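Local coordinates for protein polyguluronate lyase (Corynebacterium sp., PDB 1UAI) that probably depolymerises alginate by cleaving poly(alpha-L-guluronate) blocks through beta-elimination, as a lyase built on a jellyroll beta-sandwich, at residues 99-104 with 214-219; 112-117 with 127-132; 9-14 with 52-57. All coordinates share one frame; numbering follows the deposited sequence.

Contact 1: residues 99-104 with 214-219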
loop_
_atom_site.group_PDB
_atom_site.type_symbol
_atom_site.label_atom_id
_atom_site.label_comp_id
_atom_site.label_asym_id
_atom_site.label_seq_id
_atom_site.Cartn_x
_atom_site.Cartn_y
_atom_site.Cartn_z
ATOM N N PHE A 99 -1.458 -0.239 10.612
ATOM C CA PHE A 99 -0.150 -0.121 9.999
ATOM C C PHE A 99 0.526 1.172 10.413
ATOM O O PHE A 99 -0.134 2.138 10.796
ATOM C CB PHE A 99 -0.278 -0.178 8.468
ATOM C CG PHE A 99 -1.033 0.981 7.871
ATOM C CD1 PHE A 99 -0.366 2.141 7.482
ATOM C CD2 PHE A 99 -2.416 0.921 7.716
ATOM C CE1 PHE A 99 -1.066 3.221 6.949
ATOM C CE2 PHE A 99 -3.123 1.995 7.187
ATOM C CZ PHE A 99 -2.449 3.147 6.803
ATOM N N ARG A 100 1.851 1.163 10.376
ATOM C CA ARG A 100 2.630 2.351 10.683
ATOM C C ARG A 100 3.536 2.529 9.487
ATOM O O ARG A 100 4.280 1.617 9.125
ATOM C CB ARG A 100 3.460 2.169 11.951
ATOM C CG ARG A 100 2.624 2.191 13.210
ATOM C CD ARG A 100 3.471 2.069 14.458
ATOM N NE ARG A 100 2.632 1.856 15.631
ATOM C CZ ARG A 100 3.098 1.594 16.846
ATOM N NH1 ARG A 100 4.406 1.514 17.051
ATOM N NH2 ARG A 100 2.257 1.404 17.852
ATOM N N GLU A 101 3.460 3.691 8.853
ATOM C CA GLU A 101 4.281 3.934 7.683
ATOM C C GLU A 101 4.616 5.402 7.548
ATOM O O GLU A 101 4.089 6.254 8.269
ATOM C CB GLU A 101 3.553 3.474 6.412
ATOM C CG GLU A 101 2.313 4.297 6.067
ATOM C CD GLU A 101 1.613 3.820 4.799
ATOM O OE1 GLU A 101 1.791 2.638 4.427
ATOM O OE2 GLU A 101 0.871 4.615 4.179
ATOM N N ALA A 102 5.517 5.680 6.619
ATOM C CA ALA A 102 5.911 7.040 6.315
ATOM C C ALA A 102 6.096 7.126 4.809
ATOM O O ALA A 102 6.586 6.182 4.182
ATOM C CB ALA A 102 7.218 7.397 7.018
ATOM N N PHE A 103 5.665 8.239 4.224
ATOM C CA PHE A 103 5.857 8.474 2.797
ATOM C C PHE A 103 7.233 9.146 2.764
ATOM O O PHE A 103 7.447 10.148 3.454
ATOM C CB PHE A 103 4.783 9.422 2.255
ATOM C CG PHE A 103 3.393 8.836 2.245
ATOM C CD1 PHE A 103 2.954 8.055 1.178
ATOM C CD2 PHE A 103 2.518 9.077 3.301
ATOM C CE1 PHE A 103 1.662 7.526 1.163
ATOM C CE2 PHE A 103 1.227 8.551 3.295
ATOM C CZ PHE A 103 0.799 7.776 2.224
ATOM N N ASN A 104 8.156 8.604 1.974
ATOM C CA ASN A 104 9.520 9.134 1.913
ATOM C C ASN A 104 9.874 9.948 0.682
ATOM O O ASN A 104 10.748 10.813 0.737
ATOM C CB ASN A 104 10.552 7.999 1.953
ATOM C CG ASN A 104 10.319 7.007 3.067
ATOM O OD1 ASN A 104 10.237 5.802 2.816
ATOM N ND2 ASN A 104 10.238 7.492 4.302
ATOM N N VAL A 214 7.571 4.445 0.122
ATOM C CA VAL A 214 6.915 4.341 1.417
ATOM C C VAL A 214 7.702 3.350 2.272
ATOM O O VAL A 214 8.212 2.352 1.763
ATOM C CB VAL A 214 5.467 3.802 1.271
ATOM C CG1 VAL A 214 4.872 3.505 2.637
ATOM C CG2 VAL A 214 4.607 4.805 0.525
ATOM N N SER A 215 7.810 3.637 3.565
ATOM C CA SER A 215 8.486 2.744 4.498
ATOM C C SER A 215 7.418 2.238 5.458
ATOM O O SER A 215 6.667 3.023 6.041
ATOM C CB SER A 215 9.586 3.478 5.268
ATOM O OG SER A 215 10.706 3.732 4.437
ATOM N N LEU A 216 7.352 0.919 5.603
ATOM C CA LEU A 216 6.369 0.269 6.460
ATOM C C LEU A 216 7.063 -0.295 7.696
ATOM O O LEU A 216 7.959 -1.134 7.593
ATOM C CB LEU A 216 5.687 -0.841 5.663
ATOM C CG LEU A 216 4.423 -1.507 6.204
ATOM C CD1 LEU A 216 3.361 -0.459 6.492
ATOM C CD2 LEU A 216 3.915 -2.508 5.174
ATOM N N TYR A 217 6.623 0.169 8.862
ATOM C CA TYR A 217 7.209 -0.210 10.145
ATOM C C TYR A 217 6.412 -1.200 10.979
ATOM O O TYR A 217 6.979 -1.922 11.800
ATOM C CB TYR A 217 7.464 1.063 10.950
ATOM C CG TYR A 217 8.487 1.947 10.284
ATOM C CD1 TYR A 217 9.841 1.634 10.363
ATOM C CD2 TYR A 217 8.106 3.043 9.507
ATOM C CE1 TYR A 217 10.793 2.375 9.690
ATOM C CE2 TYR A 217 9.060 3.800 8.821
ATOM C CZ TYR A 217 10.402 3.452 8.919
ATOM O OH TYR A 217 11.367 4.155 8.235
ATOM N N LYS A 218 5.103 -1.223 10.777
ATOM C CA LYS A 218 4.231 -2.133 11.503
ATOM C C LYS A 218 3.110 -2.498 10.544
ATOM O O LYS A 218 2.646 -1.650 9.783
ATOM C CB LYS A 218 3.668 -1.433 12.740
ATOM C CG LYS A 218 3.110 -2.350 13.809
ATOM C CD LYS A 218 2.830 -1.548 15.071
ATOM C CE LYS A 218 2.547 -2.438 16.263
ATOM N NZ LYS A 218 2.411 -1.627 17.505
ATOM N N LEU A 219 2.691 -3.759 10.571
ATOM C CA LEU A 219 1.624 -4.237 9.697
ATOM C C LEU A 219 0.907 -5.376 10.401
ATOM O O LEU A 219 1.473 -6.456 10.589
ATOM C CB LEU A 219 2.202 -4.732 8.370
ATOM C CG LEU A 219 1.189 -5.253 7.349
ATOM C CD1 LEU A 219 0.243 -4.132 6.926
ATOM C CD2 LEU A 219 1.930 -5.811 6.145
HETATM O O HOH W 1 10.901 6.412 6.937
#

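Contact 2: residues 112-117 with 127-132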
loop_
_atom_site.group_PDB
_atom_site.type_symbol
_atom_site.label_atom_id
_atom_site.label_comp_id
_atom_site.label_asym_id
_atom_site.label_seq_id
_atom_site.Cartn_x
_atom_site.Cartn_y
_atom_site.Cartn_z
ATOM N N HIS A 112 1.815 12.292 -6.347
ATOM C CA HIS A 112 0.739 11.491 -5.773
ATOM C C HIS A 112 1.200 10.069 -5.467
ATOM O O HIS A 112 1.789 9.399 -6.318
ATOM C CB HIS A 112 -0.438 11.456 -6.746
ATOM C CG HIS A 112 -0.988 12.808 -7.091
ATOM N ND1 HIS A 112 -2.010 12.978 -7.999
ATOM C CD2 HIS A 112 -0.671 14.047 -6.645
ATOM C CE1 HIS A 112 -2.301 14.263 -8.097
ATOM N NE2 HIS A 112 -1.503 14.933 -7.285
ATOM N N LEU A 113 0.887 9.595 -4.264
ATOM C CA LEU A 113 1.320 8.276 -3.826
ATOM C C LEU A 113 0.334 7.652 -2.837
ATOM O O LEU A 113 -0.108 8.310 -1.895
ATOM C CB LEU A 113 2.702 8.425 -3.182
ATOM C CG LEU A 113 3.404 7.234 -2.536
ATOM C CD1 LEU A 113 3.585 6.110 -3.542
ATOM C CD2 LEU A 113 4.750 7.694 -1.996
ATOM N N VAL A 114 0.001 6.382 -3.052
ATOM C CA VAL A 114 -0.932 5.658 -2.186
ATOM C C VAL A 114 -0.147 4.680 -1.299
ATOM O O VAL A 114 0.671 3.901 -1.797
ATOM C CB VAL A 114 -1.981 4.909 -3.045
ATOM C CG1 VAL A 114 -2.791 3.953 -2.190
ATOM C CG2 VAL A 114 -2.897 5.923 -3.716
ATOM N N GLY A 115 -0.404 4.721 0.009
ATOM C CA GLY A 115 0.331 3.875 0.940
ATOM C C GLY A 115 -0.386 2.731 1.634
ATOM O O GLY A 115 0.256 1.906 2.285
ATOM N N ALA A 116 -1.706 2.684 1.524
ATOM C CA ALA A 116 -2.479 1.607 2.125
ATOM C C ALA A 116 -3.874 1.651 1.547
ATOM O O ALA A 116 -4.369 2.721 1.187
ATOM C CB ALA A 116 -2.534 1.765 3.640
ATOM N N GLN A 117 -4.518 0.497 1.447
ATOM C CA GLN A 117 -5.865 0.491 0.917
ATOM C C GLN A 117 -6.721 -0.710 1.250
ATOM O O GLN A 117 -6.258 -1.712 1.804
ATOM C CB GLN A 117 -5.847 0.670 -0.616
ATOM C CG GLN A 117 -4.660 0.058 -1.370
ATOM C CD GLN A 117 -4.840 0.060 -2.896
ATOM O OE1 GLN A 117 -3.883 -0.148 -3.646
ATOM N NE2 GLN A 117 -6.067 0.279 -3.352
ATOM N N VAL A 127 -8.453 4.494 0.322
ATOM C CA VAL A 127 -7.009 4.395 0.483
ATOM C C VAL A 127 -6.426 5.637 1.153
ATOM O O VAL A 127 -7.084 6.677 1.241
ATOM C CB VAL A 127 -6.300 4.226 -0.904
ATOM C CG1 VAL A 127 -7.093 3.287 -1.797
ATOM C CG2 VAL A 127 -6.132 5.578 -1.584
ATOM N N PHE A 128 -5.195 5.499 1.641
ATOM C CA PHE A 128 -4.452 6.608 2.237
ATOM C C PHE A 128 -3.645 7.129 1.051
ATOM O O PHE A 128 -2.770 6.433 0.524
ATOM C CB PHE A 128 -3.517 6.114 3.343
ATOM C CG PHE A 128 -4.194 5.915 4.676
ATOM C CD1 PHE A 128 -3.933 6.780 5.737
ATOM C CD2 PHE A 128 -5.077 4.859 4.877
ATOM C CE1 PHE A 128 -4.542 6.595 6.978
ATOM C CE2 PHE A 128 -5.692 4.665 6.115
ATOM C CZ PHE A 128 -5.422 5.535 7.165
ATOM N N ARG A 129 -3.955 8.353 0.638
ATOM C CA ARG A 129 -3.337 8.964 -0.529
ATOM C C ARG A 129 -2.670 10.299 -0.228
ATOM O O ARG A 129 -3.315 11.233 0.254
ATOM C CB ARG A 129 -4.419 9.159 -1.598
ATOM C CG ARG A 129 -3.956 9.824 -2.884
ATOM C CD ARG A 129 -5.138 10.126 -3.805
ATOM N NE ARG A 129 -4.696 10.720 -5.063
ATOM C CZ ARG A 129 -4.598 10.063 -6.214
ATOM N NH1 ARG A 129 -4.924 8.780 -6.287
ATOM N NH2 ARG A 129 -4.140 10.685 -7.293
ATOM N N LEU A 130 -1.377 10.391 -0.522
ATOM C CA LEU A 130 -0.644 11.629 -0.306
ATOM C C LEU A 130 -0.444 12.369 -1.624
ATOM O O LEU A 130 -0.058 11.770 -2.632
ATOM C CB LEU A 130 0.733 11.354 0.313
ATOM C CG LEU A 130 1.621 12.586 0.545
ATOM C CD1 LEU A 130 0.973 13.493 1.587
ATOM C CD2 LEU A 130 3.008 12.160 1.004
ATOM N N GLU A 131 -0.734 13.666 -1.607
ATOM C CA GLU A 131 -0.532 14.536 -2.763
ATOM C C GLU A 131 0.241 15.729 -2.205
ATOM O O GLU A 131 -0.333 16.592 -1.542
ATOM C CB GLU A 131 -1.868 14.996 -3.358
ATOM C CG GLU A 131 -2.772 13.849 -3.784
ATOM C CD GLU A 131 -3.939 14.288 -4.653
ATOM O OE1 GLU A 131 -4.297 15.485 -4.633
ATOM O OE2 GLU A 131 -4.510 13.427 -5.355
ATOM N N GLY A 132 1.549 15.764 -2.452
ATOM C CA GLY A 132 2.369 16.848 -1.933
ATOM C C GLY A 132 2.465 16.716 -0.423
ATOM O O GLY A 132 3.075 15.773 0.083
#

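Contact 3: residues 9-14 with 52-57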
loop_
_atom_site.group_PDB
_atom_site.type_symbol
_atom_site.label_atom_id
_atom_site.label_comp_id
_atom_site.label_asym_id
_atom_site.label_seq_id
_atom_site.Cartn_x
_atom_site.Cartn_y
_atom_site.Cartn_z
ATOM N N GLN A 9 11.781 -10.301 7.676
ATOM C CA GLN A 9 12.370 -10.336 9.013
ATOM C C GLN A 9 11.932 -9.109 9.813
ATOM O O GLN A 9 12.098 -9.063 11.030
ATOM C CB GLN A 9 13.899 -10.368 8.933
ATOM C CG GLN A 9 14.462 -11.583 8.217
ATOM C CD GLN A 9 15.971 -11.543 8.090
ATOM O OE1 GLN A 9 16.546 -10.519 7.728
ATOM N NE2 GLN A 9 16.622 -12.667 8.374
ATOM N N GLN A 10 11.370 -8.121 9.122
ATOM C CA GLN A 10 10.906 -6.879 9.745
ATOM C C GLN A 10 9.406 -6.888 10.034
ATOM O O GLN A 10 8.946 -6.288 11.009
ATOM C CB GLN A 10 11.224 -5.691 8.836
ATOM C CG GLN A 10 12.695 -5.332 8.742
ATOM C CD GLN A 10 13.227 -4.738 10.029
ATOM O OE1 GLN A 10 12.552 -3.941 10.680
ATOM N NE2 GLN A 10 14.449 -5.110 10.397
ATOM N N LEU A 11 8.647 -7.552 9.169
ATOM C CA LEU A 11 7.195 -7.653 9.299
ATOM C C LEU A 11 6.805 -9.110 9.101
ATOM O O LEU A 11 7.542 -9.863 8.469
ATOM C CB LEU A 11 6.507 -6.817 8.217
ATOM C CG LEU A 11 6.862 -5.331 8.127
ATOM C CD1 LEU A 11 6.258 -4.743 6.862
ATOM C CD2 LEU A 11 6.350 -4.601 9.360
ATOM N N ASP A 12 5.660 -9.512 9.646
ATOM C CA ASP A 12 5.197 -10.882 9.464
ATOM C C ASP A 12 4.487 -10.902 8.116
ATOM O O ASP A 12 3.330 -10.494 8.003
ATOM C CB ASP A 12 4.219 -11.293 10.570
ATOM C CG ASP A 12 3.833 -12.758 10.482
ATOM O OD1 ASP A 12 4.024 -13.354 9.401
ATOM O OD2 ASP A 12 3.333 -13.314 11.486
ATOM N N LEU A 13 5.193 -11.370 7.094
ATOM C CA LEU A 13 4.644 -11.417 5.746
ATOM C C LEU A 13 4.001 -12.750 5.379
ATOM O O LEU A 13 3.725 -13.006 4.208
ATOM C CB LEU A 13 5.738 -11.074 4.729
ATOM C CG LEU A 13 6.376 -9.692 4.893
ATOM C CD1 LEU A 13 7.396 -9.476 3.786
ATOM C CD2 LEU A 13 5.301 -8.615 4.847
ATOM N N THR A 14 3.740 -13.584 6.379
ATOM C CA THR A 14 3.136 -14.890 6.143
ATOM C C THR A 14 1.882 -14.830 5.273
ATOM O O THR A 14 1.768 -15.562 4.285
ATOM C CB THR A 14 2.773 -15.575 7.472
ATOM O OG1 THR A 14 3.965 -15.789 8.237
ATOM C CG2 THR A 14 2.094 -16.914 7.219
ATOM N N THR A 52 14.993 -0.902 10.250
ATOM C CA THR A 52 13.853 -0.651 11.126
ATOM C C THR A 52 12.512 -0.941 10.462
ATOM O O THR A 52 11.486 -1.008 11.136
ATOM C CB THR A 52 13.828 0.812 11.600
ATOM O OG1 THR A 52 13.922 1.678 10.464
ATOM C CG2 THR A 52 14.980 1.087 12.555
ATOM N N GLY A 53 12.513 -1.101 9.143
ATOM C CA GLY A 53 11.273 -1.376 8.444
ATOM C C GLY A 53 11.501 -1.805 7.012
ATOM O O GLY A 53 12.628 -2.105 6.611
ATOM N N VAL A 54 10.423 -1.831 6.237
ATOM C CA VAL A 54 10.496 -2.241 4.844
ATOM C C VAL A 54 10.318 -1.067 3.896
ATOM O O VAL A 54 9.360 -0.299 3.999
ATOM C CB VAL A 54 9.420 -3.305 4.525
ATOM C CG1 VAL A 54 9.505 -3.722 3.059
ATOM C CG2 VAL A 54 9.601 -4.510 5.437
ATOM N N GLN A 55 11.264 -0.940 2.975
ATOM C CA GLN A 55 11.240 0.107 1.966
ATOM C C GLN A 55 10.557 -0.405 0.700
ATOM O O GLN A 55 10.946 -1.441 0.154
ATOM C CB GLN A 55 12.671 0.536 1.635
ATOM C CG GLN A 55 12.808 1.424 0.409
ATOM C CD GLN A 55 14.239 1.865 0.190
ATOM O OE1 GLN A 55 14.833 2.512 1.053
ATOM N NE2 GLN A 55 14.806 1.513 -0.959
ATOM N N PHE A 56 9.531 0.320 0.262
ATOM C CA PHE A 56 8.791 0.003 -0.959
ATOM C C PHE A 56 9.000 1.192 -1.890
ATOM O O PHE A 56 8.716 2.332 -1.512
ATOM C CB PHE A 56 7.294 -0.119 -0.684
ATOM C CG PHE A 56 6.913 -1.305 0.151
ATOM C CD1 PHE A 56 6.586 -2.517 -0.448
ATOM C CD2 PHE A 56 6.832 -1.196 1.535
ATOM C CE1 PHE A 56 6.176 -3.604 0.321
ATOM C CE2 PHE A 56 6.424 -2.277 2.313
ATOM C CZ PHE A 56 6.093 -3.484 1.704
ATOM N N ARG A 57 9.491 0.936 -3.096
ATOM C CA ARG A 57 9.721 2.010 -4.055
ATOM C C ARG A 57 9.195 1.628 -5.430
ATOM O O ARG A 57 9.386 0.500 -5.881
ATOM C CB ARG A 57 11.218 2.331 -4.157
ATOM C CG ARG A 57 11.534 3.477 -5.117
ATOM C CD ARG A 57 13.032 3.716 -5.281
ATOM N NE ARG A 57 13.676 4.074 -4.022
ATOM C CZ ARG A 57 14.962 4.392 -3.906
ATOM N NH1 ARG A 57 15.741 4.400 -4.981
ATOM N NH2 ARG A 57 15.469 4.696 -2.719
HETATM O O HOH W 2 11.109 -2.949 12.614
#

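Contact 1: residues 99-104 with 214-219
R100 and K218 run side by side where strands 95-105 and 211-223 pair antiparallel in the seven-stranded sheet of the jellyroll. A classic beta bulge sets two residues, Y217 and K218, opposite the single R100. R100 O accepts a bond from Y217 N (2.8 Å) and a weak, longer one from K218 N.

The R100 side chain can be followed outward. With CG beside the backbone N (chi1 -73°) and the chain then extended, it keeps pace with extended K218. R100 CB meets K218 CB at 3.7 Å, and R100 CG lies alongside the same K218 CB. R100 CD lies 3.7 Å from K218 CD. R100 NE passes close to K218 CD, and its salt-bridge partner is E159. At the tip, K218 NZ lies over one face of the guanidinium, off toward the rim, 3.1 Å from R100 NH2. Both are donors of like charge, so no bond forms. The E159 carboxylate probably offsets part of this charge.

On the other face of the sheet, F103 CD1 packs on V214 CG2. At the N104 end of the pair, one water joins N104 ND2 to Y217 OH, and S215 OG donates to N104 OD1 at 2.7 Å.

Contact 2: residues 112-117 with 127-132
H112 and E131 stack at one end of the beta hairpin formed by strands 112-119 and 124-131. The imidazole and carboxylate planes are only 6° apart. E131 OE2 sits above the centre of the ring, and E131 CG makes a CH-pi contact, 3.9 Å from the H112 ring centroid.

Both carboxylate oxygens have donors. R129 NE bonds E131 OE2 at 2.7 Å in a salt bridge. The carboxylate is met on its anti side, and the acceptor lies close to the guanidinium plane. R129 NH2 adds a weak bond to the same oxygen. E131 OE1 is taken by H144 NE2. R129 reaches E131 with an extended chain, its CG anti to the backbone N (chi1 178°). H112 ND1 lies 3.2 Å from R129 NH2, but its clearer hydrogen-bond partner is K110 NZ.

The backbones are joined by four bonds. L113 and L130 exchange two, with L130 N to L113 O at 2.8 Å. Further on, G115 N donates to F128 O (3.0 Å) and F128 N to A116 O (2.9 Å), so F128 serves two successive residues. V127 N turns outward to T138 OG1 on the next strand.

V114 CG1 touches V127 CB at 3.7 Å on the H112 and E131 face. On the other face, L113, A116, F128 and L130 point into the sandwich. There the F128 ring meets F99 and F162 edge to face.

The face turned into the sandwich is thus apolar. The other is mixed, with V114 and V127 beside H112, R129 and E131. A lysine normally donates, so H112 ND1 is probably the acceptor from K110 NZ. This suggests a neutral imidazole, with the E131 carboxylate held in place by R129 and H144 rather than by charge on the ring.

Contact 3: residues 9-14 with 52-57
Q10 turns its CG beside the backbone N (chi1 -71°) and then bends again at chi2 (-70°), which carries its amide toward T52 and G53. The next residue, L11, starts in a similar way (chi1 -56°), and its CD1 is laid against V54.

V54 CG2 is the apolar meeting point. L11 CD1 touches it at 3.6 Å, the two side chains crossing at a slant, and Q10 CB is 3.9 Å from the same methyl.

The polar side is less direct. No hydrogen bond joins the two segments. Q10 OE1 is 3.2 Å from G53 N, but the angle is poor, and that N-H is bonded to N48 OD1. A water lies between Q10 OE1 (2.6 Å) and T52 O (2.5 Å). With other acceptors also nearby, its two protons cannot satisfy every one, so this bridge may be shared. The other end of the amide is held by P3 O, which accepts from Q10 NE2.

The loop leads into strand 16-20. L11 leans on L216 of strand 211-223, and Q10 on V47 of strand 45-47 and on C51, which is disulfide-bonded to C4. V54 also packs on F45 of strand 45-47. The loop therefore lies over strand 54-59 and its two neighbours in the sheet.

In the fold
Contact 3 comes first along the chain, and both strands of contact 2 fall in sequence between those of contact 1. Contacts 1 and 3 share the seven-stranded sheet, with centres about 9 Å apart. Strands 54-59 and 211-223 are neighbours there, and L216 N meets V54 O at 2.8 Å, a probable hydrogen bond. Contact 2 belongs to the other sheet, its centre about 12 Å from that of contact 1. The sheets meet here: F99 CZ lies 3.5 Å from A116 CB, and F103 packs on L113 and L130. The centres of contacts 2 and 3 are about 18 Å apart, without touching. The 9-14 loop and the opposing sheet thus both meet inner-face side chains of contact 1.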